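Local atomic coordinates of NADPH-dependent aldehyde reductase YqhD (Escherichia coli, PDB entry 4QGS), a protein that reduces a broad range of short-chain aldehydes to the corresponding alcohols, using NADPH and one zinc ion per subunit. Residues A[208-219]-A[267-278]. Sequence-based numbering, arbitrary orientation.
With ZN (zinc ion), chain B.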
loop_
_atom_site.group_PDB
_atom_site.type_symbol
_atom_site.label_atom_id
_atom_site.label_comp_id
_atom_site.label_asym_id
_atom_site.label_seq_id
_atom_site.Cartn_x
_atom_site.Cartn_y
_atom_site.Cartn_z
ATOM N N VAL A 208 1.084 9.724 0.030
ATOM C CA VAL A 208 2.514 9.593 0.274
ATOM C C VAL A 208 3.156 8.621 -0.708
ATOM O O VAL A 208 4.246 8.904 -1.203
ATOM C CB VAL A 208 2.786 9.162 1.727
ATOM C CG1 VAL A 208 4.283 8.915 1.926
ATOM C CG2 VAL A 208 2.287 10.251 2.669
ATOM N N HIS A 209 2.492 7.508 -1.037
ATOM C CA HIS A 209 3.050 6.621 -2.070
ATOM C C HIS A 209 3.298 7.397 -3.361
ATOM O O HIS A 209 4.302 7.165 -4.043
ATOM C CB HIS A 209 2.142 5.417 -2.340
ATOM C CG HIS A 209 2.328 4.297 -1.363
ATOM N ND1 HIS A 209 2.843 3.069 -1.722
ATOM C CD2 HIS A 209 2.093 4.230 -0.028
ATOM C CE1 HIS A 209 2.899 2.289 -0.656
ATOM N NE2 HIS A 209 2.451 2.969 0.383
ATOM N N THR A 210 2.401 8.327 -3.676
ATOM C CA THR A 210 2.547 9.142 -4.880
ATOM C C THR A 210 3.763 10.065 -4.763
ATOM O O THR A 210 4.602 10.095 -5.664
ATOM C CB THR A 210 1.294 9.964 -5.154
ATOM O OG1 THR A 210 0.170 9.074 -5.247
ATOM C CG2 THR A 210 1.443 10.756 -6.494
ATOM N N VAL A 211 3.891 10.808 -3.662
ATOM C CA VAL A 211 5.018 11.758 -3.595
ATOM C C VAL A 211 6.366 11.070 -3.371
ATOM O O VAL A 211 7.413 11.674 -3.619
ATOM C CB VAL A 211 4.817 12.834 -2.493
ATOM C CG1 VAL A 211 3.560 13.661 -2.762
ATOM C CG2 VAL A 211 4.771 12.189 -1.105
ATOM N N GLU A 212 6.359 9.813 -2.927
ATOM C CA GLU A 212 7.600 9.036 -2.815
ATOM C C GLU A 212 8.220 8.828 -4.192
ATOM O O GLU A 212 9.411 8.545 -4.303
ATOM C CB GLU A 212 7.355 7.672 -2.180
ATOM C CG GLU A 212 6.948 7.714 -0.700
ATOM C CD GLU A 212 8.126 7.787 0.272
ATOM O OE1 GLU A 212 9.158 8.435 -0.034
ATOM O OE2 GLU A 212 8.015 7.175 1.356
ATOM N N GLN A 213 7.381 8.957 -5.215
ATOM C CA GLN A 213 7.780 8.704 -6.600
ATOM C C GLN A 213 7.727 9.954 -7.470
ATOM O O GLN A 213 7.899 9.883 -8.699
ATOM C CB GLN A 213 6.886 7.619 -7.197
ATOM C CG GLN A 213 6.895 6.304 -6.406
ATOM C CD GLN A 213 5.852 5.316 -6.907
ATOM O OE1 GLN A 213 6.099 4.567 -7.850
ATOM N NE2 GLN A 213 4.688 5.289 -6.257
ATOM N N TYR A 214 7.504 11.106 -6.852
ATOM C CA TYR A 214 7.296 12.333 -7.613
ATOM C C TYR A 214 8.052 13.525 -7.016
ATOM O O TYR A 214 8.660 14.300 -7.749
ATOM C CB TYR A 214 5.789 12.640 -7.721
ATOM C CG TYR A 214 5.460 14.052 -8.155
ATOM C CD1 TYR A 214 5.705 14.479 -9.465
ATOM C CD2 TYR A 214 4.916 14.966 -7.258
ATOM C CE1 TYR A 214 5.409 15.776 -9.854
ATOM C CE2 TYR A 214 4.614 16.266 -7.638
ATOM C CZ TYR A 214 4.880 16.663 -8.945
ATOM O OH TYR A 214 4.588 17.947 -9.328
ATOM N N VAL A 215 8.031 13.685 -5.696
ATOM C CA VAL A 215 8.743 14.810 -5.109
ATOM C C VAL A 215 10.174 14.349 -4.850
ATOM O O VAL A 215 10.563 13.996 -3.733
ATOM C CB VAL A 215 8.069 15.330 -3.834
ATOM C CG1 VAL A 215 8.792 16.572 -3.334
ATOM C CG2 VAL A 215 6.613 15.655 -4.146
ATOM N N THR A 216 10.947 14.336 -5.929
ATOM C CA THR A 216 12.268 13.739 -5.920
ATOM C C THR A 216 13.257 14.628 -6.680
ATOM O O THR A 216 13.756 15.610 -6.138
ATOM C CB THR A 216 12.244 12.328 -6.542
ATOM O OG1 THR A 216 11.649 12.394 -7.843
ATOM C CG2 THR A 216 11.427 11.373 -5.675
ATOM N N LYS A 217 13.515 14.272 -7.936
ATOM C CA LYS A 217 14.435 15.027 -8.793
ATOM C C LYS A 217 13.837 15.151 -10.181
ATOM O O LYS A 217 13.257 14.193 -10.677
ATOM C CB LYS A 217 15.804 14.337 -8.891
ATOM C CG LYS A 217 16.676 14.472 -7.670
ATOM C CD LYS A 217 17.949 13.641 -7.807
ATOM C CE LYS A 217 17.640 12.189 -8.153
ATOM N NZ LYS A 217 18.871 11.358 -8.223
ATOM N N PRO A 218 14.005 16.316 -10.829
ATOM C CA PRO A 218 13.435 16.469 -12.173
ATOM C C PRO A 218 14.209 15.668 -13.216
ATOM O O PRO A 218 15.432 15.773 -13.303
ATOM C CB PRO A 218 13.545 17.972 -12.427
ATOM C CG PRO A 218 14.728 18.398 -11.619
ATOM C CD PRO A 218 14.711 17.531 -10.385
ATOM N N VAL A 219 13.500 14.840 -13.977
ATOM C CA VAL A 219 14.118 14.071 -15.050
ATOM C C VAL A 219 13.338 14.236 -16.350
ATOM O O VAL A 219 13.502 13.462 -17.283
ATOM C CB VAL A 219 14.227 12.564 -14.708
ATOM C CG1 VAL A 219 15.151 12.347 -13.516
ATOM C CG2 VAL A 219 12.849 11.951 -14.448
ATOM N N ILE A 267 3.129 5.590 -12.466
ATOM C CA ILE A 267 3.747 6.843 -12.038
ATOM C C ILE A 267 5.195 6.695 -11.582
ATOM O O ILE A 267 5.927 7.682 -11.523
ATOM C CB ILE A 267 2.943 7.514 -10.914
ATOM C CG1 ILE A 267 2.712 6.532 -9.770
ATOM C CG2 ILE A 267 1.616 8.026 -11.462
ATOM C CD1 ILE A 267 2.287 7.219 -8.493
ATOM N N GLY A 268 5.615 5.473 -11.267
ATOM C CA GLY A 268 6.973 5.251 -10.802
ATOM C C GLY A 268 7.913 4.740 -11.882
ATOM O O GLY A 268 9.116 4.665 -11.666
ATOM N N ALA A 269 7.362 4.381 -13.039
ATOM C CA ALA A 269 8.172 3.776 -14.091
ATOM C C ALA A 269 9.082 4.814 -14.711
ATOM O O ALA A 269 8.614 5.788 -15.299
ATOM C CB ALA A 269 7.282 3.135 -15.158
ATOM N N GLY A 270 10.384 4.607 -14.551
ATOM C CA GLY A 270 11.384 5.457 -15.178
ATOM C C GLY A 270 11.721 6.761 -14.472
ATOM O O GLY A 270 12.315 7.660 -15.086
ATOM N N VAL A 271 11.357 6.875 -13.193
ATOM C CA VAL A 271 11.636 8.086 -12.434
ATOM C C VAL A 271 12.302 7.743 -11.100
ATOM O O VAL A 271 12.181 6.612 -10.621
ATOM C CB VAL A 271 10.356 8.901 -12.185
ATOM C CG1 VAL A 271 9.774 9.388 -13.526
ATOM C CG2 VAL A 271 9.337 8.082 -11.442
ATOM N N PRO A 272 13.020 8.711 -10.512
ATOM C CA PRO A 272 13.687 8.445 -9.230
ATOM C C PRO A 272 12.662 8.152 -8.161
ATOM O O PRO A 272 11.549 8.684 -8.216
ATOM C CB PRO A 272 14.431 9.754 -8.927
ATOM C CG PRO A 272 14.527 10.459 -10.241
ATOM C CD PRO A 272 13.299 10.072 -11.000
ATOM N N GLN A 273 13.006 7.287 -7.220
ATOM C CA GLN A 273 12.071 7.012 -6.132
ATOM C C GLN A 273 12.775 7.155 -4.809
ATOM O O GLN A 273 13.948 6.829 -4.683
ATOM C CB GLN A 273 11.467 5.624 -6.282
ATOM C CG GLN A 273 10.638 5.491 -7.576
ATOM C CD GLN A 273 9.895 4.191 -7.680
ATOM O OE1 GLN A 273 9.673 3.504 -6.684
ATOM N NE2 GLN A 273 9.502 3.835 -8.901
ATOM N N ASP A 274 12.032 7.633 -3.817
ATOM C CA ASP A 274 12.595 7.999 -2.528
ATOM C C ASP A 274 12.415 6.837 -1.547
ATOM O O ASP A 274 13.303 5.999 -1.399
ATOM C CB ASP A 274 11.915 9.287 -2.044
ATOM C CG ASP A 274 12.484 9.814 -0.727
ATOM O OD1 ASP A 274 13.244 9.093 -0.066
ATOM O OD2 ASP A 274 12.139 10.959 -0.367
ATOM N N TRP A 275 11.245 6.812 -0.904
ATOM C CA TRP A 275 10.798 5.798 0.064
ATOM C C TRP A 275 11.426 5.958 1.435
ATOM O O TRP A 275 11.172 5.142 2.311
ATOM C CB TRP A 275 11.025 4.373 -0.454
ATOM C CG TRP A 275 10.231 4.151 -1.710
ATOM C CD1 TRP A 275 10.724 4.025 -2.978
ATOM C CD2 TRP A 275 8.807 4.111 -1.824
ATOM N NE1 TRP A 275 9.686 3.881 -3.876
ATOM C CE2 TRP A 275 8.500 3.932 -3.189
ATOM C CE3 TRP A 275 7.754 4.192 -0.901
ATOM C CZ2 TRP A 275 7.194 3.837 -3.654
ATOM C CZ3 TRP A 275 6.460 4.103 -1.362
ATOM C CH2 TRP A 275 6.190 3.918 -2.729
ATOM N N ALA A 276 12.219 7.009 1.626
ATOM C CA ALA A 276 12.821 7.235 2.945
ATOM C C ALA A 276 11.755 7.548 3.992
ATOM O O ALA A 276 11.894 7.164 5.160
ATOM C CB ALA A 276 13.846 8.354 2.887
ATOM N N THR A 277 10.700 8.250 3.583
ATOM C CA THR A 277 9.590 8.538 4.509
ATOM C C THR A 277 8.960 7.232 4.998
ATOM O O THR A 277 8.717 7.061 6.203
ATOM C CB THR A 277 8.523 9.439 3.855
ATOM O OG1 THR A 277 9.075 10.750 3.647
ATOM C CG2 THR A 277 7.257 9.557 4.745
ATOM N N HIS A 278 8.728 6.297 4.077
ATOM C CA HIS A 278 8.260 4.964 4.449
ATOM C C HIS A 278 9.236 4.225 5.377
ATOM O O HIS A 278 8.806 3.641 6.370
ATOM C CB HIS A 278 7.967 4.112 3.194
ATOM C CG HIS A 278 6.531 4.160 2.762
ATOM N ND1 HIS A 278 5.971 5.262 2.149
ATOM C CD2 HIS A 278 5.521 3.261 2.899
ATOM C CE1 HIS A 278 4.687 5.036 1.918
ATOM N NE2 HIS A 278 4.391 3.823 2.360
HETATM ZN ZN ZN B . 2.488 2.818 2.448
HETATM O O HOH W 1 10.017 10.607 0.954
HETATM O O HOH W 2 5.616 10.113 -10.816
HETATM O O HOH W 3 10.297 10.931 -9.642
HETATM O O HOH W 4 3.477 0.978 2.291
HETATM O O HOH W 5 0.941 1.340 2.214
#
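The catalytic zinc site of this iron-containing alcohol dehydrogenase family member takes two of its four protein ligands from this contact, His209 and His278, and illustrates how a second-shell carboxylate orients a metal-bound imidazole. Each histidine binds zinc through NE2 at 2.1 Å, their rings nearly perpendicular; Asp205, His292 and two waters complete the coordination. Behind His278, Glu212 OE2 accepts from His278 ND1 at 2.9 Å; ND1 meets the anti lone pair of OE2, which lies near the imidazole plane. This bond and the NE2-zinc bond together fix the ring, while His278 N, meeting OE2 nearly head-on, ties the same oxygen to the first turn of the helix. Glu212 reaches this place through a bend at chi2 (-85°), which also sets OE1 2.8 Å from Trp275 N, the N-cap residue of helix 276-288; this donor comes from well above the carboxylate plane. Glu212 CB sits over the indole face, 3.7 Å from the centroid of the Trp275 six-membered ring, in a CH-pi contact, and Trp275 turns its edge to the face of His209. The indole is held in turn by NE1 donating to Gln273 OE1 (2.8 Å), in the plane of both groups. Farther along, Asp274 N bonds to Glu212 O at 2.8 Å, while the Asp274 carboxylate forms a salt bridge with Lys311. The contact thus joins helices 196-211 and 276-288, with helix 292-306 packing against Thr277 and His278 and helix 222-244 against Thr210.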